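Local coordinates for lipoprotein (Colwellia psychrerythraea, PDB 3O0Y) that is a putative lipoprotein of unknown function, probably related in fold to metallopeptidases, at residues Trp130-Phe136 with Met547-Gln552; Leu194-Leu200 with Leu268-Ser274. One frame throughout, in Å; residues are numbered along the deposited sequence.

Interaction 1: Trp130-Phe136 with Met547-Gln552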
# COMPACT_ATOMS: atom_id res chain seq x y z
N TRP A 130 3.71 0.37 -6.83
CA TRP A 130 3.06 -0.51 -5.84
C TRP A 130 1.91 -1.31 -6.44
O TRP A 130 1.90 -2.53 -6.37
CB TRP A 130 2.62 0.31 -4.61
CG TRP A 130 1.53 -0.28 -3.81
CD1 TRP A 130 1.65 -1.43 -3.03
CD2 TRP A 130 0.20 0.19 -3.65
NE1 TRP A 130 0.45 -1.70 -2.43
CE2 TRP A 130 -0.47 -0.74 -2.81
CE3 TRP A 130 -0.52 1.29 -4.15
CZ2 TRP A 130 -1.80 -0.58 -2.46
CZ3 TRP A 130 -1.86 1.43 -3.81
CH2 TRP A 130 -2.45 0.54 -2.93
N MET A 131 0.95 -0.61 -7.07
CA MET A 131 -0.32 -1.21 -7.47
C MET A 131 -0.35 -1.73 -8.88
O MET A 131 -1.34 -2.36 -9.26
CB MET A 131 -1.49 -0.20 -7.26
CG MET A 131 -2.75 -0.77 -6.61
SD MET A 131 -4.23 0.22 -6.30
CE MET A 131 -4.85 0.17 -7.99
N GLY A 132 0.74 -1.57 -9.62
CA GLY A 132 0.74 -1.92 -11.04
C GLY A 132 -0.20 -1.01 -11.81
O GLY A 132 -0.29 0.19 -11.52
N LEU A 133 -0.95 -1.59 -12.75
CA LEU A 133 -1.85 -0.77 -13.54
C LEU A 133 -2.90 -0.13 -12.64
O LEU A 133 -3.64 -0.84 -11.94
CB LEU A 133 -2.53 -1.57 -14.63
CG LEU A 133 -3.56 -0.88 -15.55
CD1 LEU A 133 -2.97 0.33 -16.30
CD2 LEU A 133 -4.20 -1.93 -16.51
N SER A 134 -3.02 1.20 -12.71
CA SER A 134 -3.92 1.92 -11.86
C SER A 134 -4.80 2.78 -12.80
O SER A 134 -4.27 3.41 -13.64
CB SER A 134 -3.12 2.78 -10.94
OG SER A 134 -2.30 1.98 -10.09
N PRO A 135 -6.10 2.83 -12.55
CA PRO A 135 -7.00 3.33 -13.65
C PRO A 135 -7.10 4.82 -13.81
O PRO A 135 -7.44 5.29 -14.92
CB PRO A 135 -8.36 2.75 -13.24
CG PRO A 135 -8.30 2.54 -11.76
CD PRO A 135 -6.88 2.13 -11.48
N PHE A 136 -6.89 5.60 -12.75
CA PHE A 136 -7.17 7.06 -12.79
C PHE A 136 -5.91 7.85 -12.40
O PHE A 136 -5.51 7.87 -11.20
CB PHE A 136 -8.33 7.37 -11.89
CG PHE A 136 -9.58 6.57 -12.23
CD1 PHE A 136 -10.12 6.57 -13.51
CD2 PHE A 136 -10.18 5.77 -11.29
CE1 PHE A 136 -11.20 5.79 -13.81
CE2 PHE A 136 -11.29 4.97 -11.61
CZ PHE A 136 -11.79 4.98 -12.87
N MET A 547 -13.41 2.57 -5.00
CA MET A 547 -13.85 3.06 -6.33
C MET A 547 -12.65 3.46 -7.20
O MET A 547 -12.65 3.20 -8.38
CB MET A 547 -14.82 4.24 -6.21
CG MET A 547 -16.23 3.92 -5.66
SD MET A 547 -17.25 5.38 -5.12
CE MET A 547 -17.14 6.37 -6.67
N ALA A 548 -11.60 4.02 -6.61
CA ALA A 548 -10.37 4.47 -7.32
C ALA A 548 -9.40 3.34 -7.54
O ALA A 548 -8.57 3.42 -8.44
CB ALA A 548 -9.64 5.59 -6.49
N TRP A 549 -9.44 2.32 -6.66
CA TRP A 549 -8.51 1.16 -6.66
C TRP A 549 -9.21 -0.19 -6.80
O TRP A 549 -9.11 -1.04 -5.95
CB TRP A 549 -7.71 1.12 -5.36
CG TRP A 549 -6.78 2.21 -5.10
CD1 TRP A 549 -6.33 3.16 -5.98
CD2 TRP A 549 -6.08 2.45 -3.87
NE1 TRP A 549 -5.44 4.00 -5.35
CE2 TRP A 549 -5.28 3.59 -4.06
CE3 TRP A 549 -6.08 1.83 -2.62
CZ2 TRP A 549 -4.49 4.10 -3.04
CZ3 TRP A 549 -5.33 2.36 -1.61
CH2 TRP A 549 -4.50 3.46 -1.83
N PRO A 550 -9.98 -0.39 -7.87
CA PRO A 550 -10.65 -1.67 -8.03
C PRO A 550 -9.77 -2.89 -7.86
O PRO A 550 -8.71 -3.02 -8.46
CB PRO A 550 -11.23 -1.62 -9.46
CG PRO A 550 -10.93 -0.31 -9.95
CD PRO A 550 -9.91 0.36 -9.10
N GLY A 551 -10.25 -3.79 -6.99
CA GLY A 551 -9.62 -5.06 -6.68
C GLY A 551 -8.64 -5.07 -5.55
O GLY A 551 -8.33 -6.17 -5.00
N GLN A 552 -8.07 -3.93 -5.22
CA GLN A 552 -6.99 -3.82 -4.23
C GLN A 552 -7.51 -4.31 -2.88
O GLN A 552 -6.74 -4.99 -2.16
CB GLN A 552 -6.34 -2.43 -4.13
CG GLN A 552 -5.09 -2.37 -3.21
CD GLN A 552 -5.34 -2.35 -1.74
OE1 GLN A 552 -6.35 -1.81 -1.27
NE2 GLN A 552 -4.35 -2.86 -0.93
O HOH W 1 -6.79 5.07 -9.95
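W130 and M131 both meet the indole of W549, in an edge-to-face aromatic pair joined by a Met-aromatic contact. They bring the loop after strand 126-128 against the end of helix 536-548, inside a largely helical DUF885 fold. W130 turns the edge of its six-membered ring toward the face of W549. The two six-membered rings are 4.9 Å apart between centroids, with planes at 71°. The M131 chain is extended to SD, which lies over the five-membered ring of W549, 3.6 Å from its centroid and 20° off the normal. Both contacts use one face of W549, each over its own part of the indole. NE1 of W549 bonds to N142, which should limit rotation of the ring.

Q552 adds a second neighbour for W130. Its CG lies 3.8 Å from W130 CZ2, and its NE2 lies near the plane of the W130 ring, at the edge. The amide is held by other residues: OE1 accepts from R545 and NE2 bonds with Y556.

Further along the loop, P135 and F136 meet the last helical residues and P550. P135 CG touches P550 CD at 3.8 Å. P135 CG also sits 3.4 Å from A548 O. The edge of the F136 ring faces M547 O, and P135 CB covers one ring face. A single water joins the backbones: it accepts from F136 N at 2.9 Å and donates to A548 O at 2.9 Å.

Interaction 2: Leu194-Leu200 with Leu268-Ser274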
# COMPACT_ATOMS: atom_id res chain seq x y z
N LEU A 194 -12.69 7.59 -17.93
CA LEU A 194 -12.48 8.66 -16.96
C LEU A 194 -13.13 8.39 -15.64
O LEU A 194 -13.97 7.57 -15.53
CB LEU A 194 -12.90 10.03 -17.49
CG LEU A 194 -14.17 10.31 -18.26
CD1 LEU A 194 -15.20 9.26 -18.11
CD2 LEU A 194 -14.60 11.77 -17.91
N PRO A 195 -12.72 9.13 -14.62
CA PRO A 195 -13.19 8.75 -13.29
C PRO A 195 -14.69 9.05 -13.14
O PRO A 195 -15.24 9.91 -13.86
CB PRO A 195 -12.33 9.61 -12.36
CG PRO A 195 -11.16 10.04 -13.23
CD PRO A 195 -11.78 10.27 -14.54
N SER A 196 -15.33 8.41 -12.17
CA SER A 196 -16.61 8.85 -11.70
C SER A 196 -16.54 10.29 -11.21
O SER A 196 -15.46 10.83 -10.89
CB SER A 196 -17.17 7.99 -10.61
OG SER A 196 -16.46 8.26 -9.39
N LYS A 197 -17.72 10.93 -11.18
CA LYS A 197 -17.81 12.31 -10.67
C LYS A 197 -17.25 12.45 -9.27
O LYS A 197 -16.47 13.34 -9.00
CB LYS A 197 -19.26 12.81 -10.70
CG LYS A 197 -19.79 13.07 -12.13
CD LYS A 197 -21.24 13.63 -12.16
CE LYS A 197 -21.86 13.65 -13.58
NZ LYS A 197 -21.08 14.47 -14.62
N VAL A 198 -17.59 11.50 -8.41
CA VAL A 198 -17.11 11.47 -7.03
C VAL A 198 -15.57 11.43 -6.97
O VAL A 198 -14.95 12.14 -6.12
CB VAL A 198 -17.82 10.34 -6.25
CG1 VAL A 198 -17.06 10.00 -4.93
CG2 VAL A 198 -19.27 10.71 -5.89
N THR A 199 -14.96 10.59 -7.78
CA THR A 199 -13.50 10.43 -7.78
C THR A 199 -12.85 11.70 -8.29
O THR A 199 -11.94 12.22 -7.67
CB THR A 199 -13.04 9.25 -8.64
OG1 THR A 199 -13.64 8.06 -8.12
CG2 THR A 199 -11.49 9.12 -8.69
N LEU A 200 -13.36 12.23 -9.40
CA LEU A 200 -12.86 13.47 -9.93
C LEU A 200 -13.04 14.67 -8.97
O LEU A 200 -12.15 15.52 -8.87
CB LEU A 200 -13.45 13.72 -11.31
CG LEU A 200 -12.71 14.59 -12.31
CD1 LEU A 200 -11.23 14.20 -12.50
CD2 LEU A 200 -13.45 14.52 -13.63
N LEU A 268 -13.32 18.07 -17.19
CA LEU A 268 -13.83 16.71 -17.35
C LEU A 268 -15.07 16.32 -16.54
O LEU A 268 -15.70 15.31 -16.83
CB LEU A 268 -12.70 15.75 -16.91
CG LEU A 268 -12.12 14.90 -18.00
CD1 LEU A 268 -12.06 15.54 -19.34
CD2 LEU A 268 -10.71 14.45 -17.53
N LEU A 269 -15.42 17.12 -15.54
CA LEU A 269 -16.54 16.82 -14.65
C LEU A 269 -17.85 16.57 -15.36
O LEU A 269 -18.60 15.70 -14.99
CB LEU A 269 -16.70 17.96 -13.64
CG LEU A 269 -16.70 17.70 -12.13
CD1 LEU A 269 -15.98 16.42 -11.64
CD2 LEU A 269 -16.20 18.97 -11.40
N SER A 270 -18.11 17.29 -16.44
CA SER A 270 -19.39 17.09 -17.10
C SER A 270 -19.49 15.77 -17.85
O SER A 270 -20.60 15.24 -18.02
CB SER A 270 -19.69 18.28 -18.01
OG SER A 270 -18.65 18.41 -18.96
N GLU A 271 -18.35 15.20 -18.26
CA GLU A 271 -18.32 13.92 -18.95
C GLU A 271 -18.17 12.76 -17.94
O GLU A 271 -18.46 11.60 -18.27
CB GLU A 271 -17.15 13.86 -19.95
CG GLU A 271 -17.16 14.84 -21.13
CD GLU A 271 -15.73 15.10 -21.66
OE1 GLU A 271 -14.96 14.12 -21.92
OE2 GLU A 271 -15.38 16.30 -21.81
N ALA A 272 -17.71 13.08 -16.74
CA ALA A 272 -17.46 12.05 -15.72
C ALA A 272 -18.74 11.32 -15.37
O ALA A 272 -19.83 11.87 -15.43
CB ALA A 272 -16.83 12.64 -14.51
N ARG A 273 -18.67 10.04 -15.01
CA ARG A 273 -19.95 9.32 -14.86
C ARG A 273 -20.52 9.37 -13.46
O ARG A 273 -19.79 9.42 -12.46
CB ARG A 273 -19.78 7.88 -15.32
CG ARG A 273 -19.46 7.80 -16.83
CD ARG A 273 -19.63 6.34 -17.38
NE ARG A 273 -19.01 6.07 -18.68
CZ ARG A 273 -17.69 5.93 -18.87
NH1 ARG A 273 -16.87 6.13 -17.87
NH2 ARG A 273 -17.21 5.59 -20.06
N SER A 274 -21.84 9.27 -13.35
CA SER A 274 -22.45 9.16 -12.03
C SER A 274 -22.29 7.75 -11.45
O SER A 274 -22.29 7.58 -10.23
CB SER A 274 -23.92 9.58 -12.08
OG SER A 274 -24.56 8.78 -13.03
O HOH W 2 -23.07 14.74 -16.55
O HOH W 3 -19.98 9.64 -9.20
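K197 meets the 268-274 loop with both its backbone and its side chain. Its backbone N donates to R273 O at 2.9 Å, a fairly straight bond of 165°. With chi1 at -71°, CG stands anti to the carbonyl carbon, and the chain then runs extended past A272 until chi4 bends NZ into the turn. There NZ donates to two carbonyls. L269 O, at 2.8 Å, receives it in the carbonyl plane; A272 O, at 3.0 Å, receives it from a tilted direction. NZ also donates to a water, which in turn donates to S270 O. The ammonium thus ties together three carbonyls of one turn, one of them through water. Replacing K197 by an alanine removes NZ, and L269 O and A272 O are then likely to lose a donor and the water beside S270 O one of its partners.

The turn also bonds within itself. E271 N donates to L268 O, and A272 N bonds weakly to L268 O and L269 O. A second water accepts from V198 N and donates to S274 O. S196 occupies the N-cap position, its O accepts from L200 N, and its CA makes a CH...O contact with R273 O. The guanidinium of R273 passes L194 CD1; its NH2 bonds to N192 O. L194 O accepts from Q281 NE2.

L194 CD2 packs on L268 CG and A272 CB. L200 CD2 lies 3.6 Å from L268 CB, and L200 CB meets L269 CD1. Separately, A272 CB is set against a carbonyl oxygen, 3.2 Å from P195 O.

The contact thus joins the first turn of helix 197-210 to the loop between helices 236-268 and 284-296. Helix 174-190 covers L200 and L268 through Q185, and M547 of helix 536-548 touches S196.

Overall arrangement
Interaction 1 is the more buried and lies about 11 Å from the centre of the chain; interaction 2 is partly buried and about 24 Å from it. The two share no segment, but they adjoin, with centres 16 Å apart. M547 CE packs 4.0 Å from V198 CG1, so the end of helix 536-548 touches the start of helix 197-210. F136 CE1 packs 3.6 Å from P195 CA and brings the two loops together. Their chemistry differs with depth. Aromatic, sulfur and proline packing dominates interaction 1, with one bridging water. Interaction 2 relies on direct bonds to backbone carbonyls, with leucine packing alongside and two bridging waters, in a place that is only partly buried.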